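Local coordinates for protein glycerol dehydrogenase (Schizosaccharomyces pombe, PDB 1TA9) that catalyses the zinc-dependent, NAD(+)-linked oxidation of glycerol to dihydroxyacetone, allowing the yeast to assimilate glycerol, at residues 223-228 against 330-335; 230-235 against 335-340; 364-369 against 432-437. All blocks are in the same frame, centred on the assembly; numbering follows the deposited sequence.

In the fold
Contacts 1 and 2 are buried and join the same two helices, 223-245 and 333-347, at successive levels. Glu335 belongs to both, and each contact supplies a zinc ligand. Contact 1 combines a buried salt bridge and bonds to backbone atoms with a methionine against a phenylalanine. Contact 2 is smaller and nearly apolar between the helices, with its polar atoms given over to zinc and potassium. Contact 3 is partly buried and lies farther from the chain centre, where two loops meet through a histidine-glutamate bond, a proline-phenylalanine CH-pi contact and water. It backs the helix pair: Phe434 touches Glu335, and Leu367 packs on Gly231 and Ala338.

Contact 1. Residues 223-228 against 330-335; sequences VRFLIS and RLMHGE. With ZN (zinc ion), chain I.
Arg224 and Glu335 form a side-on, two-nitrogen salt bridge where two helices of the helical domain of this iron-containing alcohol dehydrogenase family member meet. The extended arginine chain, with CG anti to its own N (chi1 180°), carries the guanidinium to the 330-335 segment. NE reaches Glu335 OE2 at 2.8 Å, almost straight at 174°, while NH2 meets OE1; both use the syn sides of the carboxylate. NH2 also bonds to Arg330 O at 2.8 Å, in the carbonyl plane, and NH1 turns to Ser439 O and Ser442 O. Arginine suits a buried place where so many acceptors lie around one flat group. Glu335 OE1 accepts a second bond from Met332 N, the N-cap residue, so the carboxylate fastens the start of its own helix as well.

Phe225 takes the methyl of Met332 over one ring face, CE lying 3.7 Å from the centroid. The flexible thioether passes between this ring and the guanidinium, a Met-aromatic contact with SD oblique to the ring.

Ser228 lies where the backbones come closest. Its OG accepts from Gly334 N at 3.0 Å and is also bonded to Ser180 O. With only a hydrogen on that side, Gly334 lets its CA approach Ser228 O to 3.0 Å, beside His333, whose NE2 binds zinc at 2.2 Å.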
loop_
_atom_site.group_PDB
_atom_site.type_symbol
_atom_site.label_atom_id
_atom_site.label_comp_id
_atom_site.label_asym_id
_atom_site.label_seq_id
_atom_site.Cartn_x
_atom_site.Cartn_y
_atom_site.Cartn_z
ATOM N N VAL B 223 -31.902 -23.432 10.755
ATOM C CA VAL B 223 -30.913 -22.575 10.109
ATOM C C VAL B 223 -30.892 -22.670 8.577
ATOM O O VAL B 223 -30.365 -21.781 7.903
ATOM C CB VAL B 223 -29.499 -22.842 10.691
ATOM C CG1 VAL B 223 -29.016 -24.223 10.293
ATOM C CG2 VAL B 223 -28.532 -21.748 10.240
ATOM N N ARG B 224 -31.472 -23.726 8.013
ATOM C CA ARG B 224 -31.511 -23.840 6.557
ATOM C C ARG B 224 -32.255 -22.619 5.991
ATOM O O ARG B 224 -31.917 -22.115 4.922
ATOM C CB ARG B 224 -32.223 -25.129 6.127
ATOM C CG ARG B 224 -32.300 -25.305 4.619
ATOM C CD ARG B 224 -33.217 -26.455 4.191
ATOM N NE ARG B 224 -33.329 -26.512 2.732
ATOM C CZ ARG B 224 -34.218 -27.242 2.067
ATOM N NH1 ARG B 224 -35.096 -27.994 2.721
ATOM N NH2 ARG B 224 -34.232 -27.215 0.741
ATOM N N PHE B 225 -33.260 -22.137 6.718
ATOM C CA PHE B 225 -34.033 -20.975 6.277
ATOM C C PHE B 225 -33.181 -19.706 6.193
ATOM O O PHE B 225 -33.256 -18.956 5.215
ATOM C CB PHE B 225 -35.213 -20.730 7.222
ATOM C CG PHE B 225 -36.343 -21.704 7.047
ATOM C CD1 PHE B 225 -37.232 -21.571 5.982
ATOM C CD2 PHE B 225 -36.508 -22.763 7.932
ATOM C CE1 PHE B 225 -38.273 -22.483 5.801
ATOM C CE2 PHE B 225 -37.546 -23.684 7.761
ATOM C CZ PHE B 225 -38.428 -23.543 6.694
ATOM N N LEU B 226 -32.383 -19.458 7.227
ATOM C CA LEU B 226 -31.520 -18.279 7.252
ATOM C C LEU B 226 -30.529 -18.342 6.098
ATOM O O LEU B 226 -30.272 -17.339 5.432
ATOM C CB LEU B 226 -30.746 -18.198 8.576
ATOM C CG LEU B 226 -29.764 -17.022 8.700
ATOM C CD1 LEU B 226 -30.548 -15.721 8.822
ATOM C CD2 LEU B 226 -28.867 -17.205 9.918
ATOM N N ILE B 227 -29.971 -19.528 5.872
ATOM C CA ILE B 227 -29.003 -19.726 4.807
ATOM C C ILE B 227 -29.632 -19.444 3.447
ATOM O O ILE B 227 -28.987 -18.878 2.566
ATOM C CB ILE B 227 -28.423 -21.155 4.857
ATOM C CG1 ILE B 227 -27.567 -21.297 6.118
ATOM C CG2 ILE B 227 -27.593 -21.435 3.607
ATOM C CD1 ILE B 227 -27.101 -22.706 6.426
ATOM N N SER B 228 -30.890 -19.829 3.279
ATOM C CA SER B 228 -31.580 -19.568 2.025
ATOM C C SER B 228 -31.674 -18.050 1.842
ATOM O O SER B 228 -31.500 -17.534 0.741
ATOM C CB SER B 228 -32.980 -20.175 2.056
ATOM O OG SER B 228 -33.695 -19.808 0.895
ATOM N N ARG B 330 -37.785 -29.241 -4.143
ATOM C CA ARG B 330 -37.349 -29.367 -2.757
ATOM C C ARG B 330 -36.351 -28.280 -2.375
ATOM O O ARG B 330 -36.025 -28.110 -1.202
ATOM C CB ARG B 330 -36.728 -30.747 -2.544
ATOM C CG ARG B 330 -37.732 -31.880 -2.726
ATOM C CD ARG B 330 -37.057 -33.181 -3.130
ATOM N NE ARG B 330 -35.988 -33.564 -2.214
ATOM C CZ ARG B 330 -35.182 -34.603 -2.411
ATOM N NH1 ARG B 330 -35.331 -35.360 -3.493
ATOM N NH2 ARG B 330 -34.215 -34.872 -1.539
ATOM N N LEU B 331 -35.877 -27.540 -3.371
ATOM C CA LEU B 331 -34.919 -26.462 -3.135
ATOM C C LEU B 331 -35.627 -25.190 -2.683
ATOM O O LEU B 331 -36.713 -24.871 -3.164
ATOM C CB LEU B 331 -34.131 -26.163 -4.415
ATOM C CG LEU B 331 -33.113 -27.207 -4.882
ATOM C CD1 LEU B 331 -32.751 -26.951 -6.339
ATOM C CD2 LEU B 331 -31.867 -27.149 -3.999
ATOM N N MET B 332 -35.017 -24.472 -1.748
ATOM C CA MET B 332 -35.592 -23.218 -1.278
ATOM C C MET B 332 -35.180 -22.135 -2.266
ATOM O O MET B 332 -34.206 -22.294 -3.003
ATOM C CB MET B 332 -35.067 -22.854 0.112
ATOM C CG MET B 332 -35.575 -23.740 1.236
ATOM S SD MET B 332 -35.087 -23.086 2.830
ATOM C CE MET B 332 -35.885 -24.267 3.958
ATOM N N HIS B 333 -35.916 -21.031 -2.264
ATOM C CA HIS B 333 -35.639 -19.921 -3.164
ATOM C C HIS B 333 -34.176 -19.480 -3.184
ATOM O O HIS B 333 -33.562 -19.392 -4.249
ATOM C CB HIS B 333 -36.508 -18.723 -2.794
ATOM C CG HIS B 333 -36.299 -17.542 -3.684
ATOM N ND1 HIS B 333 -36.647 -17.548 -5.017
ATOM C CD2 HIS B 333 -35.745 -16.331 -3.444
ATOM C CE1 HIS B 333 -36.316 -16.392 -5.562
ATOM N NE2 HIS B 333 -35.765 -15.636 -4.628
ATOM N N GLY B 334 -33.629 -19.192 -2.005
ATOM C CA GLY B 334 -32.249 -18.750 -1.913
ATOM C C GLY B 334 -31.212 -19.763 -2.367
ATOM O O GLY B 334 -30.134 -19.389 -2.837
ATOM N N GLU B 335 -31.516 -21.046 -2.216
ATOM C CA GLU B 335 -30.587 -22.090 -2.626
ATOM C C GLU B 335 -30.450 -22.051 -4.141
ATOM O O GLU B 335 -29.361 -22.230 -4.683
ATOM C CB GLU B 335 -31.092 -23.452 -2.133
ATOM C CG GLU B 335 -31.373 -23.420 -0.627
ATOM C CD GLU B 335 -31.946 -24.710 -0.065
ATOM O OE1 GLU B 335 -32.669 -25.416 -0.796
ATOM O OE2 GLU B 335 -31.691 -24.995 1.125
HETATM ZN ZN ZN I . -35.037 -13.516 -4.417
HETATM O O HOH W 1 -30.212 -23.195 2.804
#

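Contact 2. Residues 230-235 against 335-340; sequences IGDALS and EKVAYG. With K (potassium ion), chain J; ZN (zinc ion), chain I.
Val337 has the largest share of this contact between two helices of the helical domain, reaching across to Gly231, Asp232 and Ser235 beside the zinc and potassium ions. The helices run in roughly the same direction, their local axes 34° apart and only 7.4 Å from each other at closest approach. So near a spacing needs small residues, and Gly231 faces Ala338 with 4.7 Å between their CA atoms. The methyl of Ala338 rests on the bare backbone of Gly231, CB to CA 4.1 Å, a smooth surface that glycine can offer because it has no side chain. Leu367 covers this part of the pair from a neighbouring loop.

The two methyls of Val337 divide the remaining work. CG1, anti to the backbone N (chi1 168°), fits between Gly231 O and the side chain of Ser235, where CG1 lies 3.5 Å from Ser235 CB, tighter than usual for two carbons. CG2 turns instead to the carboxylate and comes within 3.8 Å of Asp232 OD2. A beta-branched, apolar residue thus fills the side of a site made of charged atoms without competing for the metals.

Asp232 OD2 binds zinc at 2.2 Å, together with His315 and His333, and a bound glycerol lies close to the same carboxylate. The potassium ion is held from this helix by Asp232 through its backbone O and more loosely by OD2, with Asp182 and Thr236 adding ligands. Ser235, whose hydroxyl is hydrogen-bonded to Glu239, joins the metal site to the packing: its OG is a long potassium ligand at 3.2 Å and lies 3.3 Å from Val337 CG1.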
loop_
_atom_site.group_PDB
_atom_site.type_symbol
_atom_site.label_atom_id
_atom_site.label_comp_id
_atom_site.label_asym_id
_atom_site.label_seq_id
_atom_site.Cartn_x
_atom_site.Cartn_y
_atom_site.Cartn_z
ATOM N N ILE B 230 -29.610 -15.904 2.992
ATOM C CA ILE B 230 -28.268 -15.393 2.715
ATOM C C ILE B 230 -28.018 -15.571 1.220
ATOM O O ILE B 230 -27.442 -14.700 0.559
ATOM C CB ILE B 230 -27.200 -16.168 3.534
ATOM C CG1 ILE B 230 -27.313 -15.778 5.012
ATOM C CG2 ILE B 230 -25.798 -15.895 2.986
ATOM C CD1 ILE B 230 -26.457 -16.616 5.949
ATOM N N GLY B 231 -28.468 -16.702 0.689
ATOM C CA GLY B 231 -28.298 -16.970 -0.726
ATOM C C GLY B 231 -29.020 -15.932 -1.560
ATOM O O GLY B 231 -28.513 -15.471 -2.586
ATOM N N ASP B 232 -30.213 -15.554 -1.117
ATOM C CA ASP B 232 -30.991 -14.558 -1.833
ATOM C C ASP B 232 -30.306 -13.198 -1.673
ATOM O O ASP B 232 -30.172 -12.444 -2.633
ATOM C CB ASP B 232 -32.416 -14.496 -1.271
ATOM C CG ASP B 232 -33.401 -13.886 -2.251
ATOM O OD1 ASP B 232 -34.521 -13.517 -1.835
ATOM O OD2 ASP B 232 -33.055 -13.787 -3.445
ATOM N N ALA B 233 -29.856 -12.898 -0.458
ATOM C CA ALA B 233 -29.201 -11.620 -0.191
ATOM C C ALA B 233 -27.897 -11.457 -0.986
ATOM O O ALA B 233 -27.547 -10.348 -1.402
ATOM C CB ALA B 233 -28.933 -11.477 1.308
ATOM N N LEU B 234 -27.183 -12.556 -1.200
ATOM C CA LEU B 234 -25.934 -12.506 -1.959
ATOM C C LEU B 234 -26.105 -12.045 -3.407
ATOM O O LEU B 234 -25.193 -11.450 -3.980
ATOM C CB LEU B 234 -25.248 -13.875 -1.953
ATOM C CG LEU B 234 -24.421 -14.215 -0.712
ATOM C CD1 LEU B 234 -23.982 -15.674 -0.776
ATOM C CD2 LEU B 234 -23.216 -13.287 -0.634
ATOM N N SER B 235 -27.258 -12.311 -4.008
ATOM C CA SER B 235 -27.459 -11.905 -5.393
ATOM C C SER B 235 -27.800 -10.423 -5.547
ATOM O O SER B 235 -27.623 -9.851 -6.623
ATOM C CB SER B 235 -28.561 -12.744 -6.042
ATOM O OG SER B 235 -29.836 -12.395 -5.547
ATOM N N GLU B 335 -31.516 -21.046 -2.216
ATOM C CA GLU B 335 -30.587 -22.090 -2.626
ATOM C C GLU B 335 -30.450 -22.051 -4.141
ATOM O O GLU B 335 -29.361 -22.230 -4.683
ATOM C CB GLU B 335 -31.092 -23.452 -2.133
ATOM C CG GLU B 335 -31.373 -23.420 -0.627
ATOM C CD GLU B 335 -31.946 -24.710 -0.065
ATOM O OE1 GLU B 335 -32.669 -25.416 -0.796
ATOM O OE2 GLU B 335 -31.691 -24.995 1.125
ATOM N N LYS B 336 -31.558 -21.794 -4.824
ATOM C CA LYS B 336 -31.540 -21.708 -6.276
ATOM C C LYS B 336 -30.914 -20.384 -6.720
ATOM O O LYS B 336 -30.125 -20.351 -7.662
ATOM C CB LYS B 336 -32.966 -21.833 -6.832
ATOM C CG LYS B 336 -33.548 -23.243 -6.709
ATOM C CD LYS B 336 -34.993 -23.320 -7.204
ATOM C CE LYS B 336 -35.943 -22.546 -6.301
ATOM N NZ LYS B 336 -37.368 -22.694 -6.725
ATOM N N VAL B 337 -31.255 -19.298 -6.031
ATOM C CA VAL B 337 -30.719 -17.983 -6.380
ATOM C C VAL B 337 -29.198 -17.929 -6.258
ATOM O O VAL B 337 -28.524 -17.296 -7.073
ATOM C CB VAL B 337 -31.331 -16.868 -5.497
ATOM C CG1 VAL B 337 -30.549 -15.566 -5.681
ATOM C CG2 VAL B 337 -32.785 -16.643 -5.883
ATOM N N ALA B 338 -28.662 -18.581 -5.233
ATOM C CA ALA B 338 -27.219 -18.597 -5.035
ATOM C C ALA B 338 -26.548 -19.229 -6.255
ATOM O O ALA B 338 -25.584 -18.680 -6.793
ATOM C CB ALA B 338 -26.870 -19.371 -3.774
ATOM N N TYR B 339 -27.053 -20.378 -6.697
ATOM C CA TYR B 339 -26.470 -21.028 -7.867
ATOM C C TYR B 339 -26.628 -20.096 -9.068
ATOM O O TYR B 339 -25.704 -19.931 -9.863
ATOM C CB TYR B 339 -27.162 -22.365 -8.161
ATOM C CG TYR B 339 -26.398 -23.224 -9.150
ATOM C CD1 TYR B 339 -25.433 -24.132 -8.715
ATOM C CD2 TYR B 339 -26.600 -23.089 -10.526
ATOM C CE1 TYR B 339 -24.686 -24.889 -9.624
ATOM C CE2 TYR B 339 -25.853 -23.837 -11.445
ATOM C CZ TYR B 339 -24.901 -24.734 -10.986
ATOM O OH TYR B 339 -24.156 -25.463 -11.890
ATOM N N GLY B 340 -27.805 -19.486 -9.185
ATOM C CA GLY B 340 -28.069 -18.570 -10.282
ATOM C C GLY B 340 -27.131 -17.375 -10.287
ATOM O O GLY B 340 -26.814 -16.831 -11.346
HETATM K K K J . -31.986 -10.717 -3.924
HETATM ZN ZN ZN I . -35.037 -13.516 -4.417
HETATM O O HOH W 2 -31.322 -9.520 -6.110
#

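Contact 3. Residues 364-369 against 432-437; sequences KCHLPI and ERFRLP
His366 and Glu432 join two loops through a histidine-carboxylate hydrogen bond, where the loop after helix 352-364 meets the one after helix 407-428, near the C-terminal end of the chain. His366 closes helix 352-364 in a Schellman motif, and its positive phi lets the chain leave the helix. CG stands anti to the backbone N (chi1 -155°), and the side chain crosses that of Glu432 at a slant, CB 3.9 Å from Glu432 OE1. ND1 then donates to that same OE1 at 2.9 Å and 162°; the oxygen lies near the ring plane and uses its anti lone pair, although ring and carboxylate planes are 38° apart. On the other branch, CD2 touches Phe434 CD1 at 4.0 Å. CE1 comes to 3.4 Å from Arg433 O, and the tip, NE2, meets a water at 2.6 Å, which in turn accepts from Arg435 N. The ring of His444 also meets His366 edge-to-face.

Next along the chain, Pro368 makes a CH-pi contact with Phe434, CD over one face 4.0 Å from the ring centroid; two rigid apolar rings suit this buried side. Glu432 OE2 takes a water that also bonds to Lys364 O. With a carboxylate at ND1 and water at NE2, the imidazole has polar partners for both nitrogens, and the nearby negative charge would probably make it more basic.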
loop_
_atom_site.group_PDB
_atom_site.type_symbol
_atom_site.label_atom_id
_atom_site.label_comp_id
_atom_site.label_asym_id
_atom_site.label_seq_id
_atom_site.Cartn_x
_atom_site.Cartn_y
_atom_site.Cartn_z
ATOM N N LYS B 364 -19.008 -22.027 2.344
ATOM C CA LYS B 364 -18.852 -21.898 3.793
ATOM C C LYS B 364 -20.198 -21.700 4.483
ATOM O O LYS B 364 -20.372 -22.082 5.640
ATOM C CB LYS B 364 -17.920 -20.729 4.131
ATOM C CG LYS B 364 -16.520 -20.884 3.552
ATOM C CD LYS B 364 -15.630 -19.691 3.887
ATOM C CE LYS B 364 -14.253 -19.859 3.257
ATOM N NZ LYS B 364 -13.340 -18.725 3.592
ATOM N N CYS B 365 -21.145 -21.100 3.767
ATOM C CA CYS B 365 -22.480 -20.847 4.294
ATOM C C CYS B 365 -23.399 -22.050 4.108
ATOM O O CYS B 365 -24.563 -22.014 4.504
ATOM C CB CYS B 365 -23.105 -19.628 3.603
ATOM S SG CYS B 365 -22.316 -18.055 4.010
ATOM N N HIS B 366 -22.870 -23.102 3.490
ATOM C CA HIS B 366 -23.617 -24.334 3.239
ATOM C C HIS B 366 -24.663 -24.200 2.134
ATOM O O HIS B 366 -25.741 -24.795 2.206
ATOM C CB HIS B 366 -24.291 -24.833 4.521
ATOM C CG HIS B 366 -24.554 -26.309 4.527
ATOM N ND1 HIS B 366 -23.554 -27.243 4.704
ATOM C CD2 HIS B 366 -25.700 -27.016 4.370
ATOM C CE1 HIS B 366 -24.074 -28.459 4.660
ATOM N NE2 HIS B 366 -25.374 -28.348 4.458
ATOM N N LEU B 367 -24.343 -23.407 1.117
ATOM C CA LEU B 367 -25.223 -23.226 -0.028
ATOM C C LEU B 367 -24.700 -24.144 -1.129
ATOM O O LEU B 367 -23.490 -24.334 -1.262
ATOM C CB LEU B 367 -25.188 -21.770 -0.507
ATOM C CG LEU B 367 -25.979 -20.769 0.343
ATOM C CD1 LEU B 367 -25.534 -19.342 0.037
ATOM C CD2 LEU B 367 -27.471 -20.938 0.054
ATOM N N PRO B 368 -25.601 -24.729 -1.931
ATOM C CA PRO B 368 -25.171 -25.623 -3.010
ATOM C C PRO B 368 -24.501 -24.857 -4.149
ATOM O O PRO B 368 -25.018 -23.835 -4.598
ATOM C CB PRO B 368 -26.478 -26.282 -3.447
ATOM C CG PRO B 368 -27.483 -25.196 -3.225
ATOM C CD PRO B 368 -27.073 -24.641 -1.874
ATOM N N ILE B 369 -23.352 -25.349 -4.607
ATOM C CA ILE B 369 -22.634 -24.699 -5.698
ATOM C C ILE B 369 -22.376 -25.645 -6.859
ATOM O O ILE B 369 -21.654 -25.303 -7.793
ATOM C CB ILE B 369 -21.281 -24.120 -5.234
ATOM C CG1 ILE B 369 -20.385 -25.234 -4.686
ATOM C CG2 ILE B 369 -21.518 -23.036 -4.194
ATOM C CD1 ILE B 369 -18.968 -24.774 -4.361
ATOM N N GLU B 432 -17.148 -30.328 2.745
ATOM C CA GLU B 432 -18.531 -30.026 3.108
ATOM C C GLU B 432 -19.414 -30.000 1.854
ATOM O O GLU B 432 -18.996 -29.522 0.800
ATOM C CB GLU B 432 -18.583 -28.681 3.846
ATOM C CG GLU B 432 -19.949 -28.277 4.394
ATOM C CD GLU B 432 -19.877 -27.048 5.306
ATOM O OE1 GLU B 432 -20.945 -26.488 5.650
ATOM O OE2 GLU B 432 -18.753 -26.645 5.683
ATOM N N ARG B 433 -20.633 -30.522 1.972
ATOM C CA ARG B 433 -21.557 -30.564 0.839
ATOM C C ARG B 433 -22.998 -30.341 1.282
ATOM O O ARG B 433 -23.406 -30.803 2.348
ATOM C CB ARG B 433 -21.482 -31.927 0.144
ATOM C CG ARG B 433 -20.131 -32.273 -0.469
ATOM C CD ARG B 433 -19.948 -31.609 -1.827
ATOM N NE ARG B 433 -18.754 -32.110 -2.501
ATOM C CZ ARG B 433 -17.507 -31.801 -2.155
ATOM N NH1 ARG B 433 -17.279 -30.979 -1.138
ATOM N NH2 ARG B 433 -16.485 -32.327 -2.817
ATOM N N PHE B 434 -23.762 -29.632 0.459
ATOM C CA PHE B 434 -25.173 -29.391 0.742
ATOM C C PHE B 434 -25.888 -30.641 0.255
ATOM O O PHE B 434 -25.646 -31.102 -0.867
ATOM C CB PHE B 434 -25.681 -28.183 -0.049
ATOM C CG PHE B 434 -27.179 -28.017 -0.019
ATOM C CD1 PHE B 434 -27.795 -27.290 0.993
ATOM C CD2 PHE B 434 -27.972 -28.576 -1.018
ATOM C CE1 PHE B 434 -29.184 -27.118 1.010
ATOM C CE2 PHE B 434 -29.360 -28.411 -1.012
ATOM C CZ PHE B 434 -29.966 -27.682 0.001
ATOM N N ARG B 435 -26.747 -31.201 1.099
ATOM C CA ARG B 435 -27.503 -32.396 0.736
ATOM C C ARG B 435 -28.982 -32.010 0.784
ATOM O O ARG B 435 -29.494 -31.620 1.830
ATOM C CB ARG B 435 -27.208 -33.536 1.721
ATOM C CG ARG B 435 -25.734 -33.929 1.820
ATOM C CD ARG B 435 -25.169 -34.377 0.480
ATOM N NE ARG B 435 -23.812 -34.911 0.598
ATOM C CZ ARG B 435 -23.089 -35.357 -0.428
ATOM N NH1 ARG B 435 -23.589 -35.335 -1.656
ATOM N NH2 ARG B 435 -21.861 -35.821 -0.230
ATOM N N LEU B 436 -29.653 -32.110 -0.358
ATOM C CA LEU B 436 -31.058 -31.737 -0.487
ATOM C C LEU B 436 -32.028 -32.512 0.411
ATOM O O LEU B 436 -32.147 -33.734 0.304
ATOM C CB LEU B 436 -31.482 -31.888 -1.954
ATOM C CG LEU B 436 -32.861 -31.378 -2.367
ATOM C CD1 LEU B 436 -32.937 -29.870 -2.151
ATOM C CD2 LEU B 436 -33.106 -31.722 -3.835
ATOM N N PRO B 437 -32.732 -31.806 1.312
ATOM C CA PRO B 437 -33.697 -32.434 2.227
ATOM C C PRO B 437 -34.947 -32.928 1.484
ATOM O O PRO B 437 -35.135 -32.631 0.300
ATOM C CB PRO B 437 -34.018 -31.312 3.214
ATOM C CG PRO B 437 -32.758 -30.479 3.204
ATOM C CD PRO B 437 -32.450 -30.423 1.732
HETATM O O HOH W 3 -18.524 -23.825 6.653
HETATM O O HOH W 4 -26.298 -30.688 3.991
#